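Local coordinates for WYL1 (Ruminococcus sp., PDB 6OAW), which is an accessory protein with a modulatory role in the Type VI-D CRISPR-Cas system and carries a WYL domain, at residues 30-35 and 168-173; 69-74 and 90-95; 211-216 and 259-264; 221-226 and 237-242; 309-314 and 366-371. One frame throughout, in Å; residues are numbered along the deposited sequence.

Contact 1: residues 30-35 and 168-173; sequences PSAYSV and VYEDYA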
# COMPACT_ATOMS: atom_id res chain seq x y z
N PRO B 30 -12.78 11.15 -1.13
CA PRO B 30 -13.48 10.08 -0.44
C PRO B 30 -12.50 9.05 0.15
O PRO B 30 -12.74 8.56 1.25
CB PRO B 30 -14.38 9.49 -1.55
CG PRO B 30 -14.60 10.67 -2.52
CD PRO B 30 -13.30 11.44 -2.48
N SER B 31 -11.39 8.77 -0.54
CA SER B 31 -10.47 7.68 -0.15
C SER B 31 -9.71 8.08 1.11
O SER B 31 -9.68 7.31 2.06
CB SER B 31 -9.61 7.20 -1.27
OG SER B 31 -8.71 8.21 -1.74
N ALA B 32 -9.21 9.31 1.17
CA ALA B 32 -8.52 9.85 2.37
C ALA B 32 -9.49 9.94 3.56
O ALA B 32 -9.09 9.55 4.69
CB ALA B 32 -7.91 11.19 2.08
N TYR B 33 -10.71 10.41 3.34
CA TYR B 33 -11.72 10.51 4.42
C TYR B 33 -11.95 9.13 5.03
O TYR B 33 -12.04 9.02 6.25
CB TYR B 33 -13.05 11.06 3.90
CG TYR B 33 -14.13 11.17 4.94
CD1 TYR B 33 -14.08 12.14 5.94
CD2 TYR B 33 -15.20 10.30 4.94
CE1 TYR B 33 -15.09 12.26 6.87
CE2 TYR B 33 -16.23 10.42 5.86
CZ TYR B 33 -16.18 11.41 6.83
OH TYR B 33 -17.16 11.53 7.76
N SER B 34 -12.14 8.12 4.20
CA SER B 34 -12.52 6.77 4.65
C SER B 34 -11.32 6.12 5.38
O SER B 34 -11.55 5.41 6.36
CB SER B 34 -13.02 5.96 3.50
OG SER B 34 -11.91 5.60 2.73
N VAL B 35 -10.08 6.39 4.97
CA VAL B 35 -8.88 5.94 5.74
C VAL B 35 -8.88 6.59 7.14
O VAL B 35 -8.67 5.88 8.13
CB VAL B 35 -7.56 6.19 5.00
CG1 VAL B 35 -6.35 5.91 5.90
CG2 VAL B 35 -7.46 5.35 3.73
N VAL B 168 -1.73 17.64 3.98
CA VAL B 168 -1.32 16.85 5.17
C VAL B 168 -2.18 15.57 5.25
O VAL B 168 -1.58 14.49 5.42
CB VAL B 168 -1.42 17.69 6.46
CG1 VAL B 168 -1.39 16.82 7.71
CG2 VAL B 168 -0.33 18.72 6.52
N TYR B 169 -3.50 15.67 5.11
CA TYR B 169 -4.43 14.54 5.41
C TYR B 169 -4.48 13.59 4.22
O TYR B 169 -4.57 12.39 4.46
CB TYR B 169 -5.79 15.05 5.91
CG TYR B 169 -5.65 15.81 7.20
CD1 TYR B 169 -5.05 15.22 8.30
CD2 TYR B 169 -6.00 17.14 7.29
CE1 TYR B 169 -4.83 15.92 9.48
CE2 TYR B 169 -5.78 17.86 8.45
CZ TYR B 169 -5.20 17.26 9.56
OH TYR B 169 -5.02 18.00 10.69
N GLU B 170 -4.38 14.10 2.98
CA GLU B 170 -4.28 13.24 1.78
C GLU B 170 -2.98 12.44 1.87
O GLU B 170 -3.00 11.23 1.55
CB GLU B 170 -4.30 14.01 0.46
CG GLU B 170 -5.58 14.75 0.19
CD GLU B 170 -6.77 13.97 -0.33
OE1 GLU B 170 -6.68 12.72 -0.48
OE2 GLU B 170 -7.82 14.61 -0.58
N ASP B 171 -1.88 13.05 2.31
CA ASP B 171 -0.60 12.31 2.45
C ASP B 171 -0.70 11.28 3.59
O ASP B 171 -0.25 10.15 3.40
CB ASP B 171 0.59 13.22 2.71
CG ASP B 171 1.18 13.86 1.48
OD1 ASP B 171 0.64 13.61 0.38
OD2 ASP B 171 2.13 14.63 1.66
N TYR B 172 -1.26 11.67 4.73
CA TYR B 172 -1.52 10.75 5.86
C TYR B 172 -2.17 9.47 5.31
O TYR B 172 -1.62 8.37 5.50
CB TYR B 172 -2.40 11.40 6.92
CG TYR B 172 -2.82 10.42 7.97
CD1 TYR B 172 -1.96 10.04 8.99
CD2 TYR B 172 -4.07 9.82 7.90
CE1 TYR B 172 -2.34 9.12 9.94
CE2 TYR B 172 -4.47 8.90 8.84
CZ TYR B 172 -3.61 8.55 9.87
OH TYR B 172 -4.07 7.65 10.78
N ALA B 173 -3.26 9.64 4.56
CA ALA B 173 -4.11 8.55 4.04
C ALA B 173 -3.37 7.59 3.12
O ALA B 173 -3.92 6.49 2.92
CB ALA B 173 -5.30 9.11 3.32

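Contact 2: residues 69-74 and 90-95; sequences ASLKYK and FVEWQI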
# COMPACT_ATOMS: atom_id res chain seq x y z
N ALA B 69 7.97 16.06 13.93
CA ALA B 69 9.04 15.28 13.26
C ALA B 69 9.71 16.17 12.20
O ALA B 69 10.98 16.14 12.08
CB ALA B 69 8.51 14.02 12.66
N SER B 70 8.93 16.94 11.45
CA SER B 70 9.47 17.83 10.41
C SER B 70 10.26 18.95 11.09
O SER B 70 11.41 19.17 10.72
CB SER B 70 8.39 18.36 9.52
OG SER B 70 8.94 19.18 8.49
N LEU B 71 9.69 19.61 12.08
CA LEU B 71 10.30 20.80 12.74
C LEU B 71 11.63 20.40 13.38
O LEU B 71 12.56 21.21 13.36
CB LEU B 71 9.33 21.36 13.79
CG LEU B 71 9.86 22.53 14.61
CD1 LEU B 71 9.98 23.78 13.74
CD2 LEU B 71 9.00 22.79 15.84
N LYS B 72 11.72 19.20 13.95
CA LYS B 72 12.88 18.79 14.78
C LYS B 72 13.79 17.85 13.99
O LYS B 72 14.65 17.23 14.61
CB LYS B 72 12.35 18.15 16.07
CG LYS B 72 11.53 19.09 16.95
CD LYS B 72 12.39 20.06 17.70
CE LYS B 72 11.62 20.91 18.68
NZ LYS B 72 12.40 22.11 19.08
N TYR B 73 13.63 17.77 12.67
CA TYR B 73 14.37 16.82 11.80
C TYR B 73 15.89 16.96 12.00
O TYR B 73 16.58 15.93 12.07
CB TYR B 73 14.01 17.02 10.33
CG TYR B 73 14.80 16.18 9.36
CD1 TYR B 73 14.57 14.82 9.25
CD2 TYR B 73 15.74 16.74 8.52
CE1 TYR B 73 15.26 14.05 8.34
CE2 TYR B 73 16.45 15.98 7.60
CZ TYR B 73 16.19 14.63 7.50
OH TYR B 73 16.86 13.85 6.61
N LYS B 74 16.40 18.18 12.13
CA LYS B 74 17.86 18.42 12.29
C LYS B 74 18.13 18.98 13.70
O LYS B 74 19.15 19.65 13.92
CB LYS B 74 18.38 19.38 11.20
CG LYS B 74 19.69 18.97 10.54
CD LYS B 74 19.70 17.57 9.92
CE LYS B 74 20.92 17.28 9.05
NZ LYS B 74 20.71 16.09 8.18
N PHE B 90 4.80 18.25 4.68
CA PHE B 90 5.71 19.08 5.50
C PHE B 90 7.02 19.27 4.72
O PHE B 90 7.50 18.34 4.07
CB PHE B 90 5.89 18.48 6.90
CG PHE B 90 4.68 18.71 7.77
CD1 PHE B 90 4.47 19.92 8.42
CD2 PHE B 90 3.70 17.72 7.87
CE1 PHE B 90 3.34 20.12 9.21
CE2 PHE B 90 2.57 17.93 8.65
CZ PHE B 90 2.40 19.12 9.32
N VAL B 91 7.57 20.47 4.80
CA VAL B 91 8.58 20.98 3.83
C VAL B 91 9.89 21.27 4.56
O VAL B 91 10.93 21.00 3.97
CB VAL B 91 8.07 22.21 3.04
CG1 VAL B 91 8.99 22.52 1.87
CG2 VAL B 91 6.65 22.03 2.52
N GLU B 92 9.87 21.78 5.79
CA GLU B 92 11.08 22.05 6.60
C GLU B 92 12.09 20.88 6.49
O GLU B 92 13.25 21.13 6.15
CB GLU B 92 10.70 22.32 8.04
CG GLU B 92 11.89 22.51 8.97
CD GLU B 92 12.25 23.94 9.25
OE1 GLU B 92 13.23 24.43 8.62
OE2 GLU B 92 11.54 24.54 10.09
N TRP B 93 11.68 19.65 6.75
CA TRP B 93 12.62 18.51 6.73
C TRP B 93 13.22 18.37 5.33
O TRP B 93 14.37 17.92 5.24
CB TRP B 93 11.99 17.20 7.21
CG TRP B 93 11.00 16.58 6.28
CD1 TRP B 93 9.65 16.77 6.28
CD2 TRP B 93 11.26 15.58 5.28
NE1 TRP B 93 9.06 16.01 5.31
CE2 TRP B 93 10.02 15.25 4.69
CE3 TRP B 93 12.41 14.90 4.83
CZ2 TRP B 93 9.91 14.31 3.66
CZ3 TRP B 93 12.30 13.98 3.80
CH2 TRP B 93 11.06 13.69 3.22
N GLN B 94 12.44 18.68 4.29
CA GLN B 94 12.87 18.44 2.89
C GLN B 94 13.91 19.49 2.53
O GLN B 94 14.82 19.15 1.80
CB GLN B 94 11.71 18.43 1.90
CG GLN B 94 10.70 17.36 2.22
CD GLN B 94 9.64 17.25 1.18
OE1 GLN B 94 9.92 16.91 0.04
NE2 GLN B 94 8.39 17.46 1.60
N ILE B 95 13.84 20.68 3.12
CA ILE B 95 14.87 21.74 2.96
C ILE B 95 16.12 21.31 3.74
O ILE B 95 17.19 21.34 3.15
CB ILE B 95 14.36 23.12 3.38
CG1 ILE B 95 13.14 23.51 2.55
CG2 ILE B 95 15.46 24.17 3.32
CD1 ILE B 95 13.35 23.50 1.05

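Contact 3: residues 211-216 and 259-264; sequences SNMYSR and ISRLSG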
# COMPACT_ATOMS: atom_id res chain seq x y z
N SER B 211 -0.41 -1.88 30.12
CA SER B 211 -0.56 -2.86 29.02
C SER B 211 -1.91 -3.55 29.11
O SER B 211 -2.24 -4.07 30.18
CB SER B 211 0.53 -3.89 29.06
OG SER B 211 0.32 -4.88 28.06
N ASN B 212 -2.64 -3.60 28.00
CA ASN B 212 -3.75 -4.57 27.81
C ASN B 212 -3.35 -5.46 26.63
O ASN B 212 -4.22 -6.00 25.93
CB ASN B 212 -5.11 -3.88 27.66
CG ASN B 212 -5.18 -2.92 26.49
OD1 ASN B 212 -4.21 -2.73 25.78
ND2 ASN B 212 -6.35 -2.33 26.29
N MSE B 213 -2.04 -5.59 26.40
CA MSE B 213 -1.48 -6.52 25.38
C MSE B 213 -1.80 -7.98 25.74
O MSE B 213 -2.16 -8.73 24.82
CB MSE B 213 0.03 -6.32 25.28
CG MSE B 213 0.74 -7.33 24.42
SE MSE B 213 0.22 -7.05 22.56
CE MSE B 213 1.11 -8.48 21.54
N TYR B 214 -1.62 -8.37 27.02
CA TYR B 214 -1.76 -9.77 27.51
C TYR B 214 -2.87 -9.86 28.58
O TYR B 214 -2.92 -10.88 29.29
CB TYR B 214 -0.41 -10.29 28.03
CG TYR B 214 0.65 -10.41 26.95
CD1 TYR B 214 0.41 -11.17 25.81
CD2 TYR B 214 1.86 -9.73 27.04
CE1 TYR B 214 1.34 -11.27 24.79
CE2 TYR B 214 2.81 -9.82 26.02
CZ TYR B 214 2.55 -10.61 24.91
OH TYR B 214 3.42 -10.71 23.87
N SER B 215 -3.73 -8.84 28.68
CA SER B 215 -4.82 -8.75 29.68
C SER B 215 -5.99 -7.92 29.14
O SER B 215 -5.73 -7.04 28.29
CB SER B 215 -4.30 -8.21 30.99
OG SER B 215 -3.38 -7.15 30.78
N ARG B 216 -7.22 -8.21 29.58
CA ARG B 216 -8.45 -7.43 29.24
C ARG B 216 -8.38 -6.09 29.98
O ARG B 216 -8.60 -5.08 29.32
CB ARG B 216 -9.75 -8.17 29.57
CG ARG B 216 -11.00 -7.51 29.01
N ILE B 259 2.55 -1.37 20.11
CA ILE B 259 2.63 -0.01 20.72
C ILE B 259 1.21 0.51 20.98
O ILE B 259 1.05 1.35 21.90
CB ILE B 259 3.47 0.98 19.91
CG1 ILE B 259 2.78 1.44 18.63
CG2 ILE B 259 4.88 0.44 19.66
CD1 ILE B 259 3.56 2.49 17.89
N SER B 260 0.21 0.01 20.25
CA SER B 260 -1.20 0.44 20.42
C SER B 260 -1.80 -0.10 21.72
O SER B 260 -2.86 0.39 22.09
CB SER B 260 -2.03 0.07 19.21
OG SER B 260 -2.06 -1.34 19.00
N ARG B 261 -1.15 -1.05 22.42
CA ARG B 261 -1.68 -1.63 23.68
C ARG B 261 -0.85 -1.17 24.89
O ARG B 261 -1.07 -1.71 25.98
CB ARG B 261 -1.75 -3.16 23.58
CG ARG B 261 -2.48 -3.70 22.36
CD ARG B 261 -3.97 -3.78 22.53
NE ARG B 261 -4.31 -5.03 23.19
CZ ARG B 261 -4.52 -6.23 22.61
NH1 ARG B 261 -4.45 -6.37 21.29
NH2 ARG B 261 -4.80 -7.28 23.36
N LEU B 262 0.05 -0.19 24.73
CA LEU B 262 0.74 0.49 25.86
C LEU B 262 0.15 1.89 26.04
O LEU B 262 -0.25 2.50 25.04
CB LEU B 262 2.25 0.54 25.59
CG LEU B 262 2.93 -0.81 25.39
CD1 LEU B 262 4.34 -0.63 24.90
CD2 LEU B 262 2.87 -1.63 26.67
N SER B 263 0.16 2.39 27.26
CA SER B 263 -0.24 3.77 27.63
C SER B 263 0.42 4.14 28.96
O SER B 263 1.02 3.23 29.62
CB SER B 263 -1.75 3.88 27.70
OG SER B 263 -2.29 3.01 28.70
N GLY B 264 0.31 5.42 29.32
CA GLY B 264 0.65 5.97 30.65
C GLY B 264 2.08 5.65 31.00
O GLY B 264 2.31 5.22 32.13

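Contact 4: residues 221-226 and 237-242; sequences IRLIPY and NYLVCL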
# COMPACT_ATOMS: atom_id res chain seq x y z
N ILE B 221 3.09 -2.56 34.36
CA ILE B 221 4.28 -3.46 34.21
C ILE B 221 5.53 -2.59 34.09
O ILE B 221 5.40 -1.35 33.97
CB ILE B 221 4.11 -4.40 33.01
CG1 ILE B 221 4.08 -3.66 31.67
CG2 ILE B 221 2.87 -5.26 33.19
CD1 ILE B 221 4.14 -4.58 30.46
N ARG B 222 6.70 -3.23 34.14
CA ARG B 222 8.02 -2.58 33.97
C ARG B 222 8.60 -3.06 32.63
O ARG B 222 8.59 -4.28 32.38
CB ARG B 222 8.92 -2.90 35.16
CG ARG B 222 8.41 -2.29 36.46
CD ARG B 222 9.38 -2.48 37.61
NE ARG B 222 9.39 -3.88 38.00
CZ ARG B 222 10.41 -4.50 38.60
NH1 ARG B 222 11.53 -3.86 38.86
NH2 ARG B 222 10.30 -5.78 38.91
N LEU B 223 9.03 -2.11 31.80
CA LEU B 223 9.64 -2.37 30.47
C LEU B 223 11.06 -1.85 30.46
O LEU B 223 11.29 -0.74 30.95
CB LEU B 223 8.85 -1.65 29.39
CG LEU B 223 7.38 -2.02 29.27
CD1 LEU B 223 6.73 -1.15 28.20
CD2 LEU B 223 7.21 -3.49 28.94
N ILE B 224 11.97 -2.62 29.86
CA ILE B 224 13.31 -2.16 29.42
C ILE B 224 13.28 -2.17 27.90
O ILE B 224 13.43 -3.23 27.29
CB ILE B 224 14.44 -3.05 29.99
CG1 ILE B 224 14.32 -3.23 31.51
CG2 ILE B 224 15.79 -2.46 29.60
CD1 ILE B 224 15.27 -4.25 32.09
N PRO B 225 12.98 -1.03 27.24
CA PRO B 225 12.83 -0.98 25.79
C PRO B 225 14.10 -1.42 25.07
O PRO B 225 15.17 -1.13 25.56
CB PRO B 225 12.57 0.50 25.48
CG PRO B 225 12.04 1.06 26.79
CD PRO B 225 12.79 0.30 27.86
N TYR B 226 13.97 -2.09 23.93
CA TYR B 226 15.12 -2.45 23.05
C TYR B 226 14.99 -1.74 21.70
O TYR B 226 15.84 -0.95 21.34
CB TYR B 226 15.24 -3.97 22.91
CG TYR B 226 16.50 -4.35 22.20
CD1 TYR B 226 17.70 -4.49 22.88
CD2 TYR B 226 16.51 -4.47 20.83
CE1 TYR B 226 18.88 -4.78 22.20
CE2 TYR B 226 17.66 -4.77 20.13
CZ TYR B 226 18.85 -4.92 20.82
OH TYR B 226 19.96 -5.23 20.12
N ASN B 237 3.11 -1.93 14.59
CA ASN B 237 4.38 -1.62 15.29
C ASN B 237 4.40 -2.34 16.64
O ASN B 237 3.39 -2.34 17.36
CB ASN B 237 4.57 -0.11 15.46
CG ASN B 237 4.56 0.60 14.13
OD1 ASN B 237 5.55 0.59 13.41
ND2 ASN B 237 3.40 1.16 13.78
N TYR B 238 5.57 -2.88 16.99
CA TYR B 238 5.83 -3.61 18.26
C TYR B 238 7.02 -2.96 18.97
O TYR B 238 8.02 -2.62 18.33
CB TYR B 238 6.12 -5.08 17.96
CG TYR B 238 4.99 -5.85 17.32
CD1 TYR B 238 4.80 -5.77 15.95
CD2 TYR B 238 4.10 -6.60 18.06
CE1 TYR B 238 3.76 -6.44 15.33
CE2 TYR B 238 3.07 -7.30 17.45
CZ TYR B 238 2.88 -7.21 16.08
OH TYR B 238 1.90 -7.86 15.39
N LEU B 239 6.93 -2.81 20.29
CA LEU B 239 8.12 -2.56 21.14
C LEU B 239 8.71 -3.91 21.53
O LEU B 239 8.08 -4.63 22.32
CB LEU B 239 7.74 -1.77 22.39
CG LEU B 239 8.88 -1.59 23.38
CD1 LEU B 239 10.07 -0.91 22.72
CD2 LEU B 239 8.44 -0.78 24.58
N VAL B 240 9.86 -4.26 20.96
CA VAL B 240 10.67 -5.40 21.46
C VAL B 240 11.44 -4.91 22.68
O VAL B 240 12.03 -3.85 22.62
CB VAL B 240 11.58 -6.00 20.37
CG1 VAL B 240 12.40 -7.15 20.93
CG2 VAL B 240 10.79 -6.46 19.17
N CYS B 241 11.36 -5.64 23.79
CA CYS B 241 11.85 -5.15 25.10
C CYS B 241 12.07 -6.32 26.06
O CYS B 241 11.75 -7.45 25.70
CB CYS B 241 10.82 -4.20 25.71
SG CYS B 241 9.23 -5.00 25.99
N LEU B 242 12.57 -6.04 27.26
CA LEU B 242 12.41 -6.96 28.42
C LEU B 242 11.24 -6.45 29.25
O LEU B 242 11.10 -5.21 29.37
CB LEU B 242 13.68 -7.03 29.26
CG LEU B 242 14.99 -7.22 28.49
CD1 LEU B 242 16.12 -7.57 29.44
CD2 LEU B 242 14.85 -8.29 27.41

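Contact 5: residues 309-314 and 366-371; sequences ISKVYL and ILSPSD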
# COMPACT_ATOMS: atom_id res chain seq x y z
N ILE B 309 5.52 -28.70 18.40
CA ILE B 309 5.39 -29.44 17.11
C ILE B 309 3.94 -29.33 16.66
O ILE B 309 3.08 -29.48 17.50
CB ILE B 309 5.79 -30.92 17.25
CG1 ILE B 309 7.18 -31.09 17.86
CG2 ILE B 309 5.64 -31.62 15.90
CD1 ILE B 309 8.30 -30.66 16.94
N SER B 310 3.72 -28.98 15.40
CA SER B 310 2.43 -29.13 14.69
C SER B 310 2.71 -30.13 13.58
O SER B 310 3.70 -29.92 12.86
CB SER B 310 1.84 -27.84 14.12
OG SER B 310 1.52 -26.91 15.12
N LYS B 311 1.88 -31.16 13.46
CA LYS B 311 1.95 -32.13 12.36
C LYS B 311 0.93 -31.72 11.31
O LYS B 311 -0.29 -31.60 11.65
CB LYS B 311 1.74 -33.54 12.91
CG LYS B 311 2.94 -34.08 13.66
CD LYS B 311 2.70 -35.46 14.23
CE LYS B 311 3.78 -35.89 15.20
NZ LYS B 311 3.78 -37.36 15.30
N VAL B 312 1.40 -31.47 10.09
CA VAL B 312 0.54 -31.06 8.94
C VAL B 312 0.81 -31.97 7.75
O VAL B 312 1.94 -32.02 7.32
CB VAL B 312 0.75 -29.58 8.55
CG1 VAL B 312 -0.28 -29.15 7.54
CG2 VAL B 312 0.68 -28.69 9.77
N TYR B 313 -0.22 -32.65 7.26
CA TYR B 313 -0.17 -33.44 6.01
C TYR B 313 -0.33 -32.45 4.85
O TYR B 313 -1.37 -31.75 4.82
CB TYR B 313 -1.24 -34.51 5.95
CG TYR B 313 -1.17 -35.37 4.73
CD1 TYR B 313 -0.35 -36.48 4.69
CD2 TYR B 313 -1.91 -35.07 3.60
CE1 TYR B 313 -0.26 -37.27 3.55
CE2 TYR B 313 -1.85 -35.86 2.46
CZ TYR B 313 -1.01 -36.95 2.43
OH TYR B 313 -0.94 -37.75 1.32
N LEU B 314 0.69 -32.37 3.99
CA LEU B 314 0.63 -31.56 2.74
C LEU B 314 0.47 -32.52 1.56
O LEU B 314 1.20 -33.52 1.53
CB LEU B 314 1.91 -30.75 2.57
CG LEU B 314 2.24 -29.80 3.71
CD1 LEU B 314 3.52 -29.06 3.40
CD2 LEU B 314 1.14 -28.81 3.95
N ILE B 366 -4.02 -30.11 9.45
CA ILE B 366 -3.31 -30.04 10.75
C ILE B 366 -3.78 -31.19 11.63
O ILE B 366 -4.95 -31.17 12.06
CB ILE B 366 -3.49 -28.68 11.45
CG1 ILE B 366 -3.25 -27.51 10.50
CG2 ILE B 366 -2.61 -28.64 12.69
CD1 ILE B 366 -3.47 -26.15 11.15
N LEU B 367 -2.89 -32.15 11.87
CA LEU B 367 -3.16 -33.42 12.61
C LEU B 367 -2.93 -33.22 14.10
O LEU B 367 -3.58 -33.91 14.87
CB LEU B 367 -2.28 -34.54 12.04
CG LEU B 367 -2.54 -34.78 10.56
CD1 LEU B 367 -1.65 -35.86 9.98
CD2 LEU B 367 -4.01 -35.12 10.33
N SER B 368 -2.04 -32.31 14.49
CA SER B 368 -1.73 -32.03 15.91
C SER B 368 -1.08 -30.67 16.01
O SER B 368 -0.56 -30.16 15.03
CB SER B 368 -0.87 -33.12 16.54
OG SER B 368 0.39 -33.10 15.93
N PRO B 369 -1.13 -29.99 17.18
CA PRO B 369 -1.69 -30.57 18.40
C PRO B 369 -3.23 -30.75 18.34
O PRO B 369 -3.86 -30.27 17.43
CB PRO B 369 -1.20 -29.54 19.44
CG PRO B 369 -1.31 -28.24 18.69
CD PRO B 369 -0.71 -28.59 17.35
N SER B 370 -3.82 -31.41 19.35
CA SER B 370 -5.25 -31.83 19.33
C SER B 370 -6.16 -30.60 19.18
O SER B 370 -7.11 -30.65 18.46
CB SER B 370 -5.57 -32.69 20.55
OG SER B 370 -5.38 -31.93 21.74
N ASP B 371 -5.85 -29.52 19.88
CA ASP B 371 -6.46 -28.17 19.75
C ASP B 371 -6.66 -27.71 18.31
O ASP B 371 -7.80 -27.27 17.94
CB ASP B 371 -5.46 -27.15 20.25
CG ASP B 371 -5.68 -26.90 21.70
OD1 ASP B 371 -6.68 -27.44 22.16
OD2 ASP B 371 -4.88 -26.16 22.28

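Contact 1: residues 30-35 and 168-173
Ala32 and Ala173 meet methyl to backbone where the first turn of helix 30-44 comes up against the last turn of helix 161-172. Ala173 CB lies 3.4 Å from Ala32 CA, closer than carbon pairs usually pack, and 3.6 Å from Ala32 CB. The two CA atoms approach to 4.9 Å, a separation that such small side chains permit. On one flank of this tight point the bent chain of Glu170 brings its carboxylate back toward helix 30-44, with OE1 3.2 Å from Ala32 CB. That approach is a carbon-oxygen contact only: OE1 has its hydrogen-bond partner in Ser29 OG, just ahead of the helix, and OE2 forms a salt bridge with Lys166. The other flank is looser. Val35 CB lies 4.1 Å from Ala173 CB, and Val35 CG1, anti to the backbone N (chi1 172°), reaches Ala173 O at 3.9 Å. Val35 is partly exposed and also touches Arg180 of helix 177-184. Farther round helix 30-44, Pro30 and Ser31 pack on Glu232 of the second subunit, and Ser34 packs on Asn335 of that subunit. Between the two segments the evidence is of close apolar fit without polar bonding: the charged end of Glu170 is satisfied at the margin, and the two alanines, flanked by Val35, probably allow the close approach.

Contact 2: residues 69-74 and 90-95
The packing of the C-terminal end of helix 55-71 on the N-terminal end of helix 92-96, two helices successive in the chain, is fastened by Ser70 and Trp93. Ser70 OG accepts a hydrogen bond from Trp93 N (3.3 Å, N-H...O 152°), and it also lies in the indole plane, at the ring edge, 3.3 Å from Trp93 CD1. Ser70 turns its hydroxyl opposite its own backbone N (chi1 -178°), which carries OG across to helix 92-96; Phe90 CB closes on it at 3.5 Å. Past the helix end, Tyr73 lays one ring face over Trp93 CB, a CH-pi contact with 4.1 Å from CB to the ring centroid. A serine in place of Tyr73 would probably uncover Trp93 CB and open a gap between the chain after helix 55-71 and the first turn of helix 92-96. Trp93 NE1 is bonded to Leu87 O. With Ser70 OG on Trp93 N and Glu153 OE2 on the N-H groups of Val91 and Glu92, side chains from other helices cap the start of helix 92-96, where a first turn lacks helical acceptors.

Contact 3: residues 211-216 and 259-264
Arg261 grips the backbone oxygen of Asn212 side-on, through two nitrogens at once. NH2 and NE each stand 2.9 Å from Asn212 O, and the oxygen lies at the guanidinium edge, near its plane. The two donors use the carbonyl differently: NH2 arrives in the carbonyl plane, whereas NE sits above it, 57° out. Successive bends in the arginine chain (chi2 and chi3 both -84°) fold the guanidinium back onto the 211-216 turn. The exchange is returned by the backbone, since Asn212 N donates to Arg261 O at 3.2 Å, in the carbonyl plane, and Ser211 CA touches the same oxygen at 3.3 Å. Beside these bonds, Met213 CB rests 4.0 Å from Arg261 CB.

The next shell fixes the turn itself. Ser211 OG accepts from Met213 N at 3.0 Å, forming an ST turn, and Ser211 pairs antiparallel with Leu262 as a non-hydrogen-bonded pair. Farther out, Tyr214 OH is held by Asp255 and Ser304, and Leu262 O by Asn188. Were Arg261 replaced by an alanine, Asn212 O would probably lose both of its side-chain donors, and the turn would be freer to shift. Chemically, the cationic guanidinium probably polarises the carbonyl it grips and adds to the one backbone hydrogen bond between the two segments, at the point where the sheet pairing of strand 205-211 gives way to a loop.

Contact 4: residues 221-226 and 237-242
Cys241 faces Ile224 and Pro225 across the hairpin of strands 219-230 and 237-243. Its CB lies 3.2 Å from Ile224 O and 3.8 Å from Pro225 CA. At the tip, SG occupies the position between backbone N and carbonyl carbon (chi1 61°), which points it along the sheet face to Leu223 CD2 at 3.9 Å. Leu239 adds to this cluster with both branches: CD1 abuts Pro225 CB and CD2 meets Leu223 CD1, each at 4.0 Å. On the other face Ile224 and Leu242 touch through their CB atoms. Backbone bonds fix the register. Ile224 and Leu242 exchange a pair, the nearly straight Ile224 N to Leu242 O (2.8 Å, 174°) and Leu242 N to Ile224 O, and Tyr226 N donates to Val240 O at 2.9 Å. Pro225 and Cys241 form the non-hydrogen-bonded pair, so the proline's lack of an N-H costs no bond to strand 237-243. Helix 287-298 covers Tyr226, Val240 and Leu242. The axes of segments 221-226 and 237-242 run at 121°, so this part of the hairpin is strongly twisted; such coiling would suit the Sm-like barrel known from WYL domains. The chemistry is that of a buried apolar core in which main-chain polarity is met by strand pairing.

Contact 5: residues 309-314 and 366-371
Val312 and Ile366 lie side by side and point the same way, with Val312 CG2 4.2 Å from Ile366 CG1. Helix 350-357 covers this face, Val353 touching Val312 and Phe357 touching Ile366. Lys311 and Ser368 turn to the opposite face. There the hydroxyl lies alongside the lysine stem, Ser368 OG being 3.3 Å from Lys311 CB, while the chain beyond CG runs extended and leads its end away from strand 364-368. The hydroxyl is placed between the backbone N and the carbonyl carbon of its own residue (chi1 67°), where it is also a weak acceptor for Lys311 N. That N-H bonds mainly to Ser368 O, at 3.1 Å, from 45° above the carbonyl plane. An extra residue is fitted in between these two pairs: Leu367 N donates to Lys311 O at 2.7 Å, and Ser368 N adds a weak bond to that oxygen at 3.4 Å. Leu367 CD1 then comes to 4.3 Å from Tyr313 CB. Beyond the strand, Pro369, behind a cis peptide bond and at the N-cap of helix 370-389, sets CD 3.6 Å from Ser310 OG. Tyr387 of the second subunit bonds to Ile366 N, so this edge also meets the dimer partner. Two residues facing one, with a register shift of one, mark a classic beta bulge in an antiparallel three-stranded sheet.

The five contacts fall into three regions. Contacts 1 and 2 share the helical N-terminal part: their centres are 21 Å apart, yet they touch through Val168 CG2 and Phe90 CE2 at 3.7 Å. Contacts 3 and 4 belong to one sheet, with centres 11 Å apart; Ile259 N probably bonds to Asn237 O (3.0 Å), and Ser211 CB packs on Ile221 CD1. Contact 5 stands alone near the C-terminus, its nearest atoms about 16 Å from contact 3 and about 33 Å from contact 1. Contacts 1 and 5, with centres 43 Å apart, both touch the second subunit, so its interface involves at least these two separate regions.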